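Local coordinates for PTS-dependent dihydroxyacetone kinase operon regulatory protein (Escherichia coli, PDB 4LRZ) that activates transcription of the dhaKLM operon from a sigma-70 promoter and represses its own expression, this chain probably forming its sensor region, at residues R49-E62 / L75-N88. Sequence-based numbering, arbitrary orientation.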
loop_
_atom_site.group_PDB
_atom_site.type_symbol
_atom_site.label_atom_id
_atom_site.label_comp_id
_atom_site.label_asym_id
_atom_site.label_seq_id
_atom_site.Cartn_x
_atom_site.Cartn_y
_atom_site.Cartn_z
ATOM N N ARG F 49 -17.858 1.611 -13.061
ATOM C CA ARG F 49 -17.729 1.573 -11.591
ATOM C C ARG F 49 -16.587 0.665 -11.060
ATOM O O ARG F 49 -16.210 0.725 -9.879
ATOM C CB ARG F 49 -19.056 1.237 -10.909
ATOM C CG ARG F 49 -19.534 -0.132 -11.206
ATOM C CD ARG F 49 -20.678 -0.645 -10.291
ATOM N NE ARG F 49 -20.698 -2.092 -10.546
ATOM C CZ ARG F 49 -20.186 -3.023 -9.733
ATOM N NH1 ARG F 49 -20.182 -4.316 -10.125
ATOM N NH2 ARG F 49 -19.695 -2.665 -8.529
ATOM N N LYS F 50 -16.025 -0.147 -11.936
ATOM C CA LYS F 50 -14.899 -0.983 -11.553
ATOM C C LYS F 50 -13.518 -0.376 -11.914
ATOM O O LYS F 50 -12.495 -1.020 -11.733
ATOM C CB LYS F 50 -15.117 -2.366 -12.125
ATOM C CG LYS F 50 -16.350 -3.024 -11.477
ATOM C CD LYS F 50 -15.841 -3.867 -10.385
ATOM C CE LYS F 50 -16.359 -3.537 -9.051
ATOM N NZ LYS F 50 -15.296 -4.118 -8.175
ATOM N N LYS F 51 -13.538 0.872 -12.397
ATOM C CA LYS F 51 -12.405 1.593 -12.926
ATOM C C LYS F 51 -11.153 1.456 -12.031
ATOM O O LYS F 51 -10.098 1.035 -12.506
ATOM C CB LYS F 51 -12.772 3.076 -13.098
ATOM C CG LYS F 51 -11.739 3.928 -13.904
ATOM C CD LYS F 51 -11.722 5.443 -13.438
ATOM C CE LYS F 51 -12.546 6.389 -14.312
ATOM N NZ LYS F 51 -11.901 6.763 -15.636
ATOM N N ALA F 52 -11.306 1.753 -10.739
ATOM C CA ALA F 52 -10.188 1.764 -9.832
ATOM C C ALA F 52 -9.488 0.401 -9.819
ATOM O O ALA F 52 -8.285 0.322 -10.080
ATOM C CB ALA F 52 -10.610 2.228 -8.435
ATOM N N MET F 53 -10.228 -0.671 -9.567
ATOM C CA MET F 53 -9.628 -2.006 -9.577
ATOM C C MET F 53 -9.146 -2.386 -10.999
ATOM O O MET F 53 -8.147 -3.076 -11.164
ATOM C CB MET F 53 -10.606 -3.051 -9.003
ATOM C CG MET F 53 -10.214 -4.555 -9.222
ATOM S SD MET F 53 -11.511 -5.606 -10.045
ATOM C CE MET F 53 -12.059 -4.405 -11.244
ATOM N N LEU F 54 -9.850 -1.928 -12.022
ATOM C CA LEU F 54 -9.545 -2.332 -13.397
ATOM C C LEU F 54 -8.223 -1.839 -13.881
ATOM O O LEU F 54 -7.430 -2.593 -14.450
ATOM C CB LEU F 54 -10.575 -1.770 -14.405
ATOM C CG LEU F 54 -11.506 -2.778 -15.034
ATOM C CD1 LEU F 54 -12.367 -2.121 -16.096
ATOM C CD2 LEU F 54 -10.739 -3.995 -15.574
ATOM N N THR F 55 -8.006 -0.550 -13.710
ATOM C CA THR F 55 -6.829 0.043 -14.287
ATOM C C THR F 55 -5.607 -0.565 -13.610
ATOM O O THR F 55 -4.615 -0.830 -14.278
ATOM C CB THR F 55 -6.835 1.566 -14.215
ATOM O OG1 THR F 55 -6.557 1.961 -12.888
ATOM C CG2 THR F 55 -8.183 2.107 -14.620
ATOM N N LEU F 56 -5.718 -0.851 -12.315
ATOM C CA LEU F 56 -4.626 -1.454 -11.550
ATOM C C LEU F 56 -4.433 -2.896 -12.003
ATOM O O LEU F 56 -3.320 -3.347 -12.290
ATOM C CB LEU F 56 -4.947 -1.400 -10.068
ATOM C CG LEU F 56 -5.013 -0.040 -9.364
ATOM C CD1 LEU F 56 -5.295 -0.300 -7.901
ATOM C CD2 LEU F 56 -3.666 0.715 -9.461
ATOM N N GLY F 57 -5.547 -3.606 -12.137
ATOM C CA GLY F 57 -5.528 -4.975 -12.616
ATOM C C GLY F 57 -4.952 -5.164 -14.009
ATOM O O GLY F 57 -4.271 -6.156 -14.255
ATOM N N GLN F 58 -5.268 -4.248 -14.923
ATOM C CA GLN F 58 -4.866 -4.364 -16.343
ATOM C C GLN F 58 -3.336 -4.141 -16.505
ATOM O O GLN F 58 -2.682 -4.834 -17.294
ATOM C CB GLN F 58 -5.660 -3.377 -17.225
ATOM C CG GLN F 58 -7.129 -3.785 -17.513
ATOM C CD GLN F 58 -7.961 -2.713 -18.276
ATOM O OE1 GLN F 58 -8.786 -3.062 -19.117
ATOM N NE2 GLN F 58 -7.754 -1.433 -17.973
ATOM N N ALA F 59 -2.780 -3.188 -15.742
ATOM C CA ALA F 59 -1.324 -2.947 -15.747
ATOM C C ALA F 59 -0.564 -4.188 -15.255
ATOM O O ALA F 59 0.445 -4.611 -15.870
ATOM C CB ALA F 59 -0.963 -1.704 -14.900
ATOM N N ALA F 60 -1.073 -4.764 -14.160
ATOM C CA ALA F 60 -0.494 -5.924 -13.504
ATOM C C ALA F 60 -0.519 -7.174 -14.409
ATOM O O ALA F 60 0.438 -7.998 -14.448
ATOM C CB ALA F 60 -1.263 -6.192 -12.222
ATOM N N LEU F 61 -1.624 -7.293 -15.136
ATOM C CA LEU F 61 -1.851 -8.392 -16.053
ATOM C C LEU F 61 -1.030 -8.285 -17.324
ATOM O O LEU F 61 -0.512 -9.296 -17.795
ATOM C CB LEU F 61 -3.355 -8.550 -16.355
ATOM C CG LEU F 61 -3.996 -9.730 -15.631
ATOM C CD1 LEU F 61 -3.614 -9.821 -14.204
ATOM C CD2 LEU F 61 -5.563 -9.776 -15.751
ATOM N N GLU F 62 -0.989 -7.111 -17.933
ATOM C CA GLU F 62 0.004 -6.834 -18.995
ATOM C C GLU F 62 1.419 -7.250 -18.623
ATOM O O GLU F 62 2.084 -7.906 -19.422
ATOM C CB GLU F 62 0.026 -5.349 -19.426
ATOM C CG GLU F 62 -1.290 -5.015 -20.138
ATOM C CD GLU F 62 -1.646 -3.545 -20.091
ATOM O OE1 GLU F 62 -2.808 -3.206 -20.483
ATOM O OE2 GLU F 62 -0.760 -2.738 -19.686
ATOM N N LEU F 75 -5.393 -14.391 -19.551
ATOM C CA LEU F 75 -5.584 -13.854 -18.216
ATOM C C LEU F 75 -6.878 -13.016 -18.254
ATOM O O LEU F 75 -7.133 -12.305 -19.251
ATOM C CB LEU F 75 -4.367 -13.012 -17.840
ATOM C CG LEU F 75 -3.011 -13.749 -17.729
ATOM C CD1 LEU F 75 -1.794 -12.813 -17.942
ATOM C CD2 LEU F 75 -2.885 -14.432 -16.388
ATOM N N PHE F 76 -7.672 -13.102 -17.180
ATOM C CA PHE F 76 -8.943 -12.420 -17.070
ATOM C C PHE F 76 -9.001 -11.589 -15.786
ATOM O O PHE F 76 -8.547 -12.034 -14.747
ATOM C CB PHE F 76 -10.084 -13.465 -16.923
ATOM C CG PHE F 76 -10.411 -14.291 -18.176
ATOM C CD1 PHE F 76 -9.948 -13.955 -19.438
ATOM C CD2 PHE F 76 -11.312 -15.381 -18.060
ATOM C CE1 PHE F 76 -10.322 -14.718 -20.566
ATOM C CE2 PHE F 76 -11.721 -16.140 -19.177
ATOM C CZ PHE F 76 -11.211 -15.799 -20.439
ATOM N N ILE F 77 -9.613 -10.412 -15.843
ATOM C CA ILE F 77 -10.118 -9.772 -14.624
ATOM C C ILE F 77 -11.661 -9.908 -14.604
ATOM O O ILE F 77 -12.291 -9.624 -15.598
ATOM C CB ILE F 77 -9.830 -8.259 -14.573
ATOM C CG1 ILE F 77 -8.686 -7.906 -15.477
ATOM C CG2 ILE F 77 -9.612 -7.812 -13.099
ATOM C CD1 ILE F 77 -7.703 -6.767 -14.864
ATOM N N LEU F 78 -12.251 -10.345 -13.490
ATOM C CA LEU F 78 -13.699 -10.399 -13.369
ATOM C C LEU F 78 -14.132 -9.510 -12.199
ATOM O O LEU F 78 -13.376 -9.392 -11.204
ATOM C CB LEU F 78 -14.212 -11.831 -13.171
ATOM C CG LEU F 78 -13.824 -12.914 -14.213
ATOM C CD1 LEU F 78 -12.532 -13.617 -13.791
ATOM C CD2 LEU F 78 -14.901 -13.950 -14.341
ATOM N N ASP F 79 -15.348 -8.934 -12.283
ATOM C CA ASP F 79 -15.876 -8.137 -11.161
ATOM C C ASP F 79 -16.431 -9.042 -10.063
ATOM O O ASP F 79 -16.356 -10.260 -10.207
ATOM C CB ASP F 79 -16.869 -7.064 -11.619
ATOM C CG ASP F 79 -18.230 -7.612 -11.906
ATOM O OD1 ASP F 79 -18.461 -8.839 -11.841
ATOM O OD2 ASP F 79 -19.137 -6.790 -12.145
ATOM N N GLU F 80 -16.997 -8.481 -8.987
ATOM C CA GLU F 80 -17.496 -9.356 -7.945
ATOM C C GLU F 80 -18.642 -10.282 -8.375
ATOM O O GLU F 80 -18.963 -11.183 -7.624
ATOM C CB GLU F 80 -17.907 -8.673 -6.621
ATOM C CG GLU F 80 -18.486 -7.219 -6.460
ATOM C CD GLU F 80 -18.853 -6.429 -7.701
ATOM O OE1 GLU F 80 -20.047 -6.161 -7.893
ATOM O OE2 GLU F 80 -17.947 -6.009 -8.444
ATOM N N THR F 81 -19.275 -10.058 -9.531
ATOM C CA THR F 81 -20.388 -10.948 -9.956
ATOM C C THR F 81 -19.945 -11.959 -11.016
ATOM O O THR F 81 -20.776 -12.441 -11.766
ATOM C CB THR F 81 -21.615 -10.162 -10.519
ATOM O OG1 THR F 81 -21.345 -9.774 -11.868
ATOM C CG2 THR F 81 -21.936 -8.882 -9.692
ATOM N N ALA F 82 -18.635 -12.224 -11.117
ATOM C CA ALA F 82 -18.109 -13.066 -12.177
ATOM C C ALA F 82 -18.280 -12.523 -13.611
ATOM O O ALA F 82 -18.313 -13.300 -14.565
ATOM C CB ALA F 82 -18.700 -14.443 -12.094
ATOM N N CYS F 83 -18.425 -11.218 -13.775
ATOM C CA CYS F 83 -18.491 -10.660 -15.117
ATOM C C CYS F 83 -17.085 -10.328 -15.609
ATOM O O CYS F 83 -16.327 -9.610 -14.903
ATOM C CB CYS F 83 -19.345 -9.392 -15.102
ATOM S SG CYS F 83 -19.674 -8.683 -16.741
ATOM N N ILE F 84 -16.721 -10.853 -16.796
ATOM C CA ILE F 84 -15.399 -10.589 -17.383
ATOM C C ILE F 84 -15.273 -9.124 -17.774
ATOM O O ILE F 84 -16.020 -8.622 -18.616
ATOM C CB ILE F 84 -15.098 -11.473 -18.583
ATOM C CG1 ILE F 84 -15.025 -12.930 -18.146
ATOM C CG2 ILE F 84 -13.746 -11.073 -19.178
ATOM C CD1 ILE F 84 -14.629 -13.863 -19.207
ATOM N N LEU F 85 -14.328 -8.435 -17.145
ATOM C CA LEU F 85 -14.102 -6.994 -17.379
ATOM C C LEU F 85 -13.008 -6.751 -18.452
ATOM O O LEU F 85 -13.113 -5.830 -19.263
ATOM C CB LEU F 85 -13.715 -6.296 -16.066
ATOM C CG LEU F 85 -14.784 -6.278 -14.961
ATOM C CD1 LEU F 85 -14.177 -5.792 -13.664
ATOM C CD2 LEU F 85 -15.974 -5.387 -15.344
ATOM N N SER F 86 -11.964 -7.587 -18.427
ATOM C CA SER F 86 -10.839 -7.476 -19.368
ATOM C C SER F 86 -10.147 -8.818 -19.570
ATOM O O SER F 86 -10.114 -9.663 -18.661
ATOM C CB SER F 86 -9.826 -6.493 -18.806
ATOM O OG SER F 86 -9.081 -5.867 -19.848
ATOM N N ARG F 87 -9.592 -9.007 -20.763
ATOM C CA ARG F 87 -8.847 -10.207 -21.111
ATOM C C ARG F 87 -7.522 -9.845 -21.797
ATOM O O ARG F 87 -7.469 -8.903 -22.573
ATOM C CB ARG F 87 -9.681 -11.053 -22.087
ATOM C CG ARG F 87 -11.059 -11.428 -21.561
ATOM C CD ARG F 87 -12.160 -11.142 -22.574
ATOM N NE ARG F 87 -11.889 -11.801 -23.824
ATOM C CZ ARG F 87 -11.454 -11.184 -24.917
ATOM N NH1 ARG F 87 -11.271 -9.850 -24.931
ATOM N NH2 ARG F 87 -11.230 -11.907 -25.996
ATOM N N ASN F 88 -6.467 -10.602 -21.561
ATOM C CA ASN F 88 -5.257 -10.416 -22.354
ATOM C C ASN F 88 -4.494 -11.709 -22.338
ATOM O O ASN F 88 -4.982 -12.678 -21.737
ATOM C CB ASN F 88 -4.406 -9.214 -21.884
ATOM C CG ASN F 88 -3.770 -9.453 -20.560
ATOM O OD1 ASN F 88 -2.565 -9.266 -20.378
ATOM N ND2 ASN F 88 -4.558 -9.893 -19.623
#
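The GAF domain of this chain, part of a probable sensor region, places helix 51-62 against the edge hairpin of its antiparallel sheet, a worked example of a helix laid along a beta hairpin: it runs antiparallel to strand 75-79 (168°) and parallel to strand 84-88. Ile-77 carries the middle of the contact. Its CD1 presses against the helix backbone, 3.3 Å from Gly-57 C; a side chain at Gly-57 would collide with this methyl. Leu-61 flanks it, with CD2 3.7 Å from Ile-77 CG1, and Ile-161 of the neighbouring strand 157-166 touches both side chains. Toward the helix start, Met-53 CE meets Leu-85 CD1, and Leu-54 CD2 lies against Leu-85 CB. A classic beta bulge turns both Leu-85 and Ser-86 toward the helix. With chi1 at -153° the Ser-86 hydroxyl is swung away from its own N and beside the carbonyl carbon, and donates to Gln-58 OE1 at 2.9 Å, in the carbonyl plane and on a lone pair.

At the hairpin turn the chemistry becomes ionic. Arg-49, its chain extended, brings NH1 to 2.9 Å from Glu-80 OE1, on the syn lone pair, with guanidinium and carboxylate planes nearly perpendicular. Glu-80 OE2 faces Lys-50 NZ at 3.3 Å, an ammonium also hydrogen-bonded to Thr-158. Asp-79 divides its carboxylate: OD2 forms a longer salt bridge to Arg-49 NH1, while OD1 accepts from Thr-81 N, which makes an Asx turn at the start of the type I turn Asp-79 to Ala-82, and also from Thr-81 OG1 and Cys-83 N. An alanine in place of Asp-79 would probably leave those three donors without their acceptor, freeing the turn to shift and weakening the hold on Arg-49. The contact thus joins a buried apolar middle to a charged end, where one aspartate both shapes the turn and ties it to Arg-49, at the end of helix 40-49.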